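Local coordinates for outer surface protein (Bacillus cereus ATCC 14579, PDB 1X7F) that is of unknown function but probably acts as a MupG-type 6-phospho-N-acetylmuramidase, a glycosidase that would hydrolyse the bond between N-acetylmuramic acid 6-phosphate and its neighbouring sugar, at residues A[162-167]-A[196-201]; A[239-244]-A[372-377]; A[284-289]-A[311-316]. All coordinates share one frame; numbering follows the deposited sequence. Where two conformers were deposited one is given.

Contact 1 of 3, residues A[162-167]-A[196-201]; sequences ANKSAL and HGIRSA
Lys164 starts with CG anti to the backbone N (chi1 -157°), and its chain then bends at chi2 and chi3. These turns carry it over to Ile198 and on to the backbone of His196. The two segments lead into neighbouring strands, 167-170 and 201-204, of what is very likely a (beta/alpha)8 barrel. They belong to the end of the barrel where its strands begin. Helix 183-195 lies between the two strands along the chain, and Gly197, with positive phi, is the C-prime residue of the Schellman motif that ends it. Just before this glycine, His196 O accepts a hydrogen bond of 2.8 Å from Lys164 NZ. The amine stands above the carbonyl plane, 43° out of it, so it does not use a lone-pair direction. The imidazole of His196 turns the other way and bonds through NE2 to Glu155. Nearer its backbone, the aliphatic part of Lys164 crosses Ile198 at a slant, with CG 3.9 Å from Ile198 CD1. Leu167 adds a looser apolar contact, its CD1 4.4 Å from Ile198 CD1. Leu154 of helix 153-157 also packs on Leu167, Ile198 and His196. The backbones of Leu167 and Ile198 do not meet directly here. One water spans the gap next to them, donating to Leu167 O at 2.9 Å and accepting from Arg199 N at 2.9 Å.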
loop_
_atom_site.group_PDB
_atom_site.type_symbol
_atom_site.label_atom_id
_atom_site.label_comp_id
_atom_site.label_asym_id
_atom_site.label_seq_id
_atom_site.Cartn_x
_atom_site.Cartn_y
_atom_site.Cartn_z
ATOM N N ALA A 162 -24.533 -12.263 -12.778
ATOM C CA ALA A 162 -23.443 -12.434 -11.823
ATOM C C ALA A 162 -23.670 -11.633 -10.547
ATOM O O ALA A 162 -24.116 -10.484 -10.597
ATOM C CB ALA A 162 -22.121 -12.032 -12.461
ATOM N N ASN A 163 -23.356 -12.249 -9.408
ATOM C CA ASN A 163 -23.351 -11.549 -8.129
ATOM C C ASN A 163 -22.049 -10.771 -7.966
ATOM O O ASN A 163 -21.036 -11.326 -7.506
ATOM C CB ASN A 163 -23.544 -12.535 -6.960
ATOM C CG ASN A 163 -23.490 -11.856 -5.578
ATOM O OD1 ASN A 163 -23.488 -10.616 -5.497
ATOM N ND2 ASN A 163 -23.432 -12.670 -4.503
ATOM N N LYS A 164 -22.094 -9.485 -8.341
ATOM C CA LYS A 164 -20.949 -8.567 -8.229
ATOM C C LYS A 164 -20.368 -8.536 -6.808
ATOM O O LYS A 164 -19.159 -8.355 -6.620
ATOM C CB LYS A 164 -21.361 -7.146 -8.645
ATOM C CG LYS A 164 -20.199 -6.268 -9.106
ATOM C CD LYS A 164 -20.208 -4.887 -8.447
ATOM C CE LYS A 164 -21.107 -3.890 -9.174
ATOM N NZ LYS A 164 -20.757 -2.493 -8.774
ATOM N N SER A 165 -21.247 -8.726 -5.825
ATOM C CA SER A 165 -20.911 -8.674 -4.400
ATOM C C SER A 165 -20.022 -9.832 -3.898
ATOM O O SER A 165 -19.444 -9.741 -2.816
ATOM C CB SER A 165 -22.209 -8.568 -3.577
ATOM O OG SER A 165 -22.151 -9.350 -2.391
ATOM N N ALA A 166 -19.923 -10.906 -4.683
ATOM C CA ALA A 166 -19.024 -12.026 -4.371
ATOM C C ALA A 166 -17.602 -11.822 -4.934
ATOM O O ALA A 166 -16.647 -12.478 -4.502
ATOM C CB ALA A 166 -19.625 -13.348 -4.857
ATOM N N LEU A 167 -17.459 -10.890 -5.875
ATOM C CA LEU A 167 -16.169 -10.609 -6.502
ATOM C C LEU A 167 -15.235 -9.714 -5.678
ATOM O O LEU A 167 -15.668 -8.739 -5.059
ATOM C CB LEU A 167 -16.370 -9.988 -7.889
ATOM C CG LEU A 167 -17.038 -10.833 -8.978
ATOM C CD1 LEU A 167 -17.265 -9.997 -10.231
ATOM C CD2 LEU A 167 -16.227 -12.087 -9.300
ATOM N N HIS A 196 -15.891 -0.157 -11.032
ATOM C CA HIS A 196 -17.005 -1.050 -10.724
ATOM C C HIS A 196 -17.175 -1.318 -9.229
ATOM O O HIS A 196 -17.937 -2.205 -8.838
ATOM C CB HIS A 196 -16.845 -2.361 -11.492
ATOM C CG HIS A 196 -16.975 -2.204 -12.975
ATOM N ND1 HIS A 196 -18.193 -2.048 -13.601
ATOM C CD2 HIS A 196 -16.040 -2.161 -13.954
ATOM C CE1 HIS A 196 -18.004 -1.928 -14.902
ATOM N NE2 HIS A 196 -16.708 -1.991 -15.144
ATOM N N GLY A 197 -16.470 -0.544 -8.403
ATOM C CA GLY A 197 -16.571 -0.645 -6.945
ATOM C C GLY A 197 -16.152 -1.979 -6.342
ATOM O O GLY A 197 -16.649 -2.364 -5.280
ATOM N N ILE A 198 -15.238 -2.683 -7.008
ATOM C CA ILE A 198 -14.765 -3.982 -6.525
ATOM C C ILE A 198 -13.445 -3.853 -5.757
ATOM O O ILE A 198 -12.514 -3.187 -6.196
ATOM C CB ILE A 198 -14.710 -5.019 -7.692
ATOM C CG1 ILE A 198 -16.141 -5.418 -8.071
ATOM C CG2 ILE A 198 -13.885 -6.271 -7.324
ATOM C CD1 ILE A 198 -16.321 -5.773 -9.508
ATOM N N ARG A 199 -13.416 -4.471 -4.582
ATOM C CA ARG A 199 -12.274 -4.503 -3.679
ATOM C C ARG A 199 -11.000 -4.926 -4.400
ATOM O O ARG A 199 -10.980 -5.964 -5.064
ATOM C CB ARG A 199 -12.593 -5.532 -2.613
ATOM C CG ARG A 199 -12.081 -5.260 -1.241
ATOM C CD ARG A 199 -12.681 -6.223 -0.235
ATOM N NE ARG A 199 -11.627 -6.806 0.580
ATOM C CZ ARG A 199 -11.683 -7.994 1.160
ATOM N NH1 ARG A 199 -12.758 -8.776 1.028
ATOM N NH2 ARG A 199 -10.646 -8.400 1.878
ATOM N N SER A 200 -9.948 -4.126 -4.273
ATOM C CA SER A 200 -8.680 -4.427 -4.931
ATOM C C SER A 200 -7.575 -4.679 -3.923
ATOM O O SER A 200 -7.653 -4.246 -2.773
ATOM C CB SER A 200 -8.272 -3.298 -5.876
ATOM O OG SER A 200 -8.146 -2.083 -5.169
ATOM N N ALA A 201 -6.549 -5.391 -4.373
ATOM C CA ALA A 201 -5.374 -5.667 -3.571
ATOM C C ALA A 201 -4.150 -5.805 -4.491
ATOM O O ALA A 201 -4.274 -6.163 -5.664
ATOM C CB ALA A 201 -5.592 -6.955 -2.731
HETATM O O HOH W 1 -15.657 -6.081 -3.781
#

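Contact 2 of 3, residues A[239-244]-A[372-377]; sequences WATGLI and LDYVGA
Tyr374 OH is held by two side chains of the barrel side, with hydrogen bonds to His237 NE2 and to Tyr183 OH. The His237 ring also meets the Tyr374 ring, their planes at about 60°. These partners fix the far end of a ring that lies against Ala240 and Thr241. Tyr374 has CG beside its backbone N (chi1 -60°), which sends the ring out from the 372-377 turn toward the helix. Ala240 CB touches the root of the ring, 3.9 Å from Tyr374 CG. Ala240 O comes obliquely to the ring, 3.4 Å from Tyr374 CD2. The contact joins the end of helix 231-240, in the barrel domain, to the C-terminal domain with its mixed sheet. Tyr374 ends a 3-10 segment between strands 358-364 and 380-384. Farther along its ring, CE2 is 4.0 Å from Thr241 CA and 4.2 Å from Thr241 CG2. The CB of Thr241 points away from the tyrosine segment. Its hydroxyl serves the helix end instead: OG1 bonds to Leu238 O and accepts from Leu243 N at 3.2 Å. The second bond makes an ST turn, with an N-H...O angle of 159° across the positive-phi Gly242.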
loop_
_atom_site.group_PDB
_atom_site.type_symbol
_atom_site.label_atom_id
_atom_site.label_comp_id
_atom_site.label_asym_id
_atom_site.label_seq_id
_atom_site.Cartn_x
_atom_site.Cartn_y
_atom_site.Cartn_z
ATOM N N TRP A 239 -1.513 2.576 -1.195
ATOM C CA TRP A 239 -2.646 3.269 -0.601
ATOM C C TRP A 239 -2.781 4.700 -1.097
ATOM O O TRP A 239 -3.900 5.187 -1.247
ATOM C CB TRP A 239 -2.597 3.242 0.937
ATOM C CG TRP A 239 -2.951 1.905 1.558
ATOM C CD1 TRP A 239 -3.945 1.046 1.164
ATOM C CD2 TRP A 239 -2.356 1.313 2.725
ATOM N NE1 TRP A 239 -3.976 -0.055 1.987
ATOM C CE2 TRP A 239 -3.016 0.083 2.958
ATOM C CE3 TRP A 239 -1.320 1.695 3.600
ATOM C CZ2 TRP A 239 -2.668 -0.773 4.011
ATOM C CZ3 TRP A 239 -0.980 0.843 4.649
ATOM C CH2 TRP A 239 -1.640 -0.385 4.828
ATOM N N ALA A 240 -1.658 5.373 -1.359
ATOM C CA ALA A 240 -1.701 6.758 -1.874
ATOM C C ALA A 240 -2.269 6.888 -3.294
ATOM O O ALA A 240 -2.712 7.962 -3.672
ATOM C CB ALA A 240 -0.312 7.444 -1.780
ATOM N N THR A 241 -2.239 5.815 -4.088
ATOM C CA THR A 241 -2.838 5.855 -5.437
ATOM C C THR A 241 -4.356 6.088 -5.351
ATOM O O THR A 241 -4.968 6.601 -6.282
ATOM C CB THR A 241 -2.547 4.561 -6.257
ATOM O OG1 THR A 241 -3.103 3.426 -5.583
ATOM C CG2 THR A 241 -1.029 4.252 -6.364
ATOM N N GLY A 242 -4.947 5.742 -4.209
ATOM C CA GLY A 242 -6.404 5.701 -4.062
ATOM C C GLY A 242 -7.079 4.531 -4.774
ATOM O O GLY A 242 -8.304 4.460 -4.820
ATOM N N LEU A 243 -6.293 3.609 -5.331
ATOM C CA LEU A 243 -6.860 2.551 -6.173
ATOM C C LEU A 243 -6.707 1.147 -5.586
ATOM O O LEU A 243 -7.162 0.169 -6.184
ATOM C CB LEU A 243 -6.259 2.604 -7.592
ATOM C CG LEU A 243 -6.472 3.877 -8.434
ATOM C CD1 LEU A 243 -5.794 3.728 -9.791
ATOM C CD2 LEU A 243 -7.958 4.263 -8.606
ATOM N N ILE A 244 -6.057 1.053 -4.430
ATOM C CA ILE A 244 -5.756 -0.226 -3.805
ATOM C C ILE A 244 -6.290 -0.180 -2.395
ATOM O O ILE A 244 -6.016 0.767 -1.660
ATOM C CB ILE A 244 -4.213 -0.539 -3.836
ATOM C CG1 ILE A 244 -3.681 -0.649 -5.280
ATOM C CG2 ILE A 244 -3.871 -1.826 -3.050
ATOM C CD1 ILE A 244 -4.269 -1.854 -6.118
ATOM N N LEU A 372 5.525 12.711 -2.864
ATOM C CA LEU A 372 5.097 14.102 -3.055
ATOM C C LEU A 372 4.103 14.333 -4.209
ATOM O O LEU A 372 3.289 15.268 -4.149
ATOM C CB LEU A 372 6.315 15.012 -3.233
ATOM C CG LEU A 372 7.258 15.042 -2.031
ATOM C CD1 LEU A 372 8.547 15.825 -2.353
ATOM C CD2 LEU A 372 6.521 15.617 -0.812
ATOM N N ASP A 373 4.160 13.482 -5.233
ATOM C CA ASP A 373 3.254 13.557 -6.366
ATOM C C ASP A 373 1.805 13.210 -5.997
ATOM O O ASP A 373 0.881 13.528 -6.743
ATOM C CB ASP A 373 3.731 12.618 -7.484
ATOM C CG ASP A 373 5.091 13.022 -8.072
ATOM O OD1 ASP A 373 5.596 14.141 -7.803
ATOM O OD2 ASP A 373 5.728 12.256 -8.826
ATOM N N TYR A 374 1.612 12.544 -4.860
ATOM C CA TYR A 374 0.274 12.223 -4.367
ATOM C C TYR A 374 -0.335 13.320 -3.480
ATOM O O TYR A 374 -1.506 13.230 -3.094
ATOM C CB TYR A 374 0.260 10.831 -3.698
ATOM C CG TYR A 374 0.683 9.788 -4.693
ATOM C CD1 TYR A 374 2.027 9.433 -4.818
ATOM C CD2 TYR A 374 -0.236 9.232 -5.578
ATOM C CE1 TYR A 374 2.438 8.518 -5.773
ATOM C CE2 TYR A 374 0.169 8.309 -6.538
ATOM C CZ TYR A 374 1.510 7.965 -6.624
ATOM O OH TYR A 374 1.937 7.067 -7.554
ATOM N N VAL A 375 0.453 14.354 -3.174
ATOM C CA VAL A 375 -0.083 15.548 -2.528
ATOM C C VAL A 375 -0.616 16.477 -3.614
ATOM O O VAL A 375 0.093 17.348 -4.108
ATOM C CB VAL A 375 0.952 16.294 -1.622
ATOM C CG1 VAL A 375 0.257 17.417 -0.850
ATOM C CG2 VAL A 375 1.628 15.339 -0.647
ATOM N N GLY A 376 -1.869 16.272 -4.001
ATOM C CA GLY A 376 -2.493 17.149 -4.980
ATOM C C GLY A 376 -3.227 18.319 -4.350
ATOM O O GLY A 376 -3.094 18.596 -3.145
ATOM N N ALA A 377 -4.003 19.003 -5.184
ATOM C CA ALA A 377 -4.852 20.098 -4.764
ATOM C C ALA A 377 -5.779 19.657 -3.623
ATOM O O ALA A 377 -6.587 18.754 -3.802
ATOM C CB ALA A 377 -5.658 20.606 -5.960
#

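Contact 3 of 3, residues A[284-289]-A[311-316]; sequences EKRATL and KKYKDY
The Tyr313 ring lies on Ala287, and this is the tight part of the contact. Ala287 CB sits over one ring face, 3.9 Å from the centroid of the Tyr313 ring and 12° off its normal, a CH-pi contact. The segments are helix 282-289, which packs on strands 270-276 and 358-364 of the C-terminal domain's mixed sheet, and the short, weakly bonded helix 309-313 with the turn that follows it. That turn is a type I beta turn from Tyr313 to Tyr316, closed by Tyr316 N to Tyr313 O at 3.1 Å. The Tyr313 side chain is buried. Its hydroxyl reaches the helix surface, with OH 3.3 Å from Arg286 CG. Tyr313 OH is hydrogen-bonded to Glu291 OE2. Phe318 and Val283 add further packing on Tyr313.

The other part is looser and faces solvent. Arg286 has CG anti to its own N and bends at chi3, which brings the guanidinium past Tyr313 toward the exposed Tyr316. NH1 of Arg286 lies at the edge of the Tyr313 ring, 3.7 Å from Tyr313 CE2, with the two planes 31° apart. The guanidinium is turned more steeply, by 65°, against the Tyr316 ring. Arg286 and Tyr316 also touch a crystal neighbour. Across this outer pair, Arg286 NH1 is 4.1 Å from Tyr316 CE2.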
loop_
_atom_site.group_PDB
_atom_site.type_symbol
_atom_site.label_atom_id
_atom_site.label_comp_id
_atom_site.label_asym_id
_atom_site.label_seq_id
_atom_site.Cartn_x
_atom_site.Cartn_y
_atom_site.Cartn_z
ATOM N N GLU A 284 9.580 25.404 14.771
ATOM C CA GLU A 284 9.636 24.882 13.404
ATOM C C GLU A 284 9.259 23.401 13.375
ATOM O O GLU A 284 8.526 22.973 12.492
ATOM C CB GLU A 284 11.026 25.104 12.777
ATOM C CG GLU A 284 11.272 26.535 12.342
ATOM C CD GLU A 284 12.740 26.862 12.081
ATOM O OE1 GLU A 284 13.621 25.984 12.255
ATOM O OE2 GLU A 284 13.012 28.021 11.699
ATOM N N LYS A 285 9.748 22.637 14.351
ATOM C CA LYS A 285 9.401 21.224 14.477
ATOM C C LYS A 285 7.922 21.006 14.826
ATOM O O LYS A 285 7.321 20.077 14.328
ATOM C CB LYS A 285 10.281 20.544 15.527
ATOM C CG LYS A 285 11.754 20.453 15.154
ATOM C CD LYS A 285 12.443 19.512 16.137
ATOM C CE LYS A 285 13.951 19.527 15.979
ATOM N NZ LYS A 285 14.566 18.416 16.769
ATOM N N ARG A 286 7.351 21.864 15.675
ATOM C CA ARG A 286 5.921 21.784 16.019
ATOM C C ARG A 286 5.045 22.095 14.803
ATOM O O ARG A 286 4.077 21.377 14.539
ATOM C CB ARG A 286 5.576 22.729 17.185
ATOM C CG ARG A 286 4.171 22.537 17.755
ATOM C CD ARG A 286 3.734 23.550 18.847
ATOM N NE ARG A 286 4.890 24.079 19.548
ATOM C CZ ARG A 286 5.209 25.362 19.635
ATOM N NH1 ARG A 286 4.424 26.307 19.122
ATOM N NH2 ARG A 286 6.312 25.698 20.283
ATOM N N ALA A 287 5.392 23.155 14.069
ATOM C CA ALA A 287 4.708 23.504 12.815
ATOM C C ALA A 287 4.724 22.326 11.844
ATOM O O ALA A 287 3.763 22.079 11.145
ATOM C CB ALA A 287 5.361 24.726 12.159
ATOM N N THR A 288 5.834 21.607 11.808
ATOM C CA THR A 288 5.996 20.469 10.910
ATOM C C THR A 288 5.182 19.248 11.353
ATOM O O THR A 288 4.458 18.663 10.545
ATOM C CB THR A 288 7.499 20.115 10.811
ATOM O OG1 THR A 288 8.213 21.245 10.272
ATOM C CG2 THR A 288 7.730 18.961 9.805
ATOM N N LEU A 289 5.303 18.889 12.634
ATOM C CA LEU A 289 4.834 17.590 13.147
ATOM C C LEU A 289 3.436 17.591 13.743
ATOM O O LEU A 289 2.752 16.568 13.724
ATOM C CB LEU A 289 5.790 17.052 14.214
ATOM C CG LEU A 289 7.245 16.756 13.881
ATOM C CD1 LEU A 289 7.981 16.346 15.165
ATOM C CD2 LEU A 289 7.346 15.677 12.827
ATOM N N LYS A 311 -1.171 31.001 9.962
ATOM C CA LYS A 311 -2.101 31.698 10.842
ATOM C C LYS A 311 -1.799 31.431 12.316
ATOM O O LYS A 311 -1.909 32.329 13.152
ATOM C CB LYS A 311 -3.538 31.282 10.537
ATOM C CG LYS A 311 -4.172 32.022 9.369
ATOM C CD LYS A 311 -5.706 31.994 9.468
ATOM C CE LYS A 311 -6.264 30.625 9.081
ATOM N NZ LYS A 311 -5.736 30.217 7.747
ATOM N N LYS A 312 -1.417 30.193 12.625
ATOM C CA LYS A 312 -1.079 29.801 13.988
ATOM C C LYS A 312 0.321 30.230 14.404
ATOM O O LYS A 312 0.599 30.355 15.596
ATOM C CB LYS A 312 -1.212 28.286 14.173
ATOM C CG LYS A 312 -2.623 27.758 14.012
ATOM C CD LYS A 312 -2.632 26.238 13.844
ATOM C CE LYS A 312 -2.619 25.537 15.183
ATOM N NZ LYS A 312 -3.858 25.854 15.969
ATOM N N TYR A 313 1.197 30.451 13.429
ATOM C CA TYR A 313 2.616 30.646 13.720
ATOM C C TYR A 313 3.153 32.039 13.403
ATOM O O TYR A 313 4.341 32.304 13.587
ATOM C CB TYR A 313 3.458 29.535 13.068
ATOM C CG TYR A 313 3.226 28.185 13.740
ATOM C CD1 TYR A 313 2.327 27.254 13.207
ATOM C CD2 TYR A 313 3.877 27.858 14.933
ATOM C CE1 TYR A 313 2.097 26.020 13.835
ATOM C CE2 TYR A 313 3.663 26.625 15.565
ATOM C CZ TYR A 313 2.772 25.715 15.013
ATOM O OH TYR A 313 2.560 24.509 15.639
ATOM N N LYS A 314 2.269 32.937 12.974
ATOM C CA LYS A 314 2.686 34.261 12.504
ATOM C C LYS A 314 3.173 35.178 13.632
ATOM O O LYS A 314 3.894 36.149 13.379
ATOM C CB LYS A 314 1.562 34.937 11.717
ATOM C CG LYS A 314 0.313 35.219 12.517
ATOM C CD LYS A 314 -0.584 36.149 11.758
ATOM C CE LYS A 314 -1.935 36.239 12.410
ATOM N NZ LYS A 314 -2.606 37.522 12.041
ATOM N N ASP A 315 2.771 34.856 14.862
ATOM C CA ASP A 315 3.179 35.588 16.063
ATOM C C ASP A 315 4.535 35.131 16.582
ATOM O O ASP A 315 5.081 35.747 17.491
ATOM C CB ASP A 315 2.164 35.380 17.189
ATOM C CG ASP A 315 0.835 36.063 16.931
ATOM O OD1 ASP A 315 0.825 37.211 16.423
ATOM O OD2 ASP A 315 -0.256 35.514 17.246
ATOM N N TYR A 316 5.060 34.047 16.020
ATOM C CA TYR A 316 6.239 33.381 16.565
ATOM C C TYR A 316 7.555 33.799 15.898
ATOM O O TYR A 316 7.563 34.392 14.816
ATOM C CB TYR A 316 6.055 31.855 16.535
ATOM C CG TYR A 316 5.012 31.367 17.535
ATOM C CD1 TYR A 316 3.639 31.506 17.271
ATOM C CD2 TYR A 316 5.393 30.794 18.749
ATOM C CE1 TYR A 316 2.684 31.072 18.171
ATOM C CE2 TYR A 316 4.445 30.352 19.659
ATOM C CZ TYR A 316 3.088 30.490 19.362
ATOM O OH TYR A 316 2.137 30.081 20.263
#

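From the N terminus, contact 1 comes first. It closes a short loop of 28 residues and ties together the lead-ins to barrel strands 167-170 and 201-204. Contact 2 opens after it, on helix 231-240, and closes a much longer loop of 127 residues near the C terminus, joining the two domains. The two contacts touch where Ser200 OG meets Leu243 O at 2.7 Å, a probable hydrogen bond. Contact 3 is nested inside the loop of contact 2 and links helix 282-289 to the weakly bonded helix 309-313 and the turn after it, within the C-terminal domain. Contacts 1 and 3 lie on opposite sides of the chain's centre, their own centres about 45 Å apart.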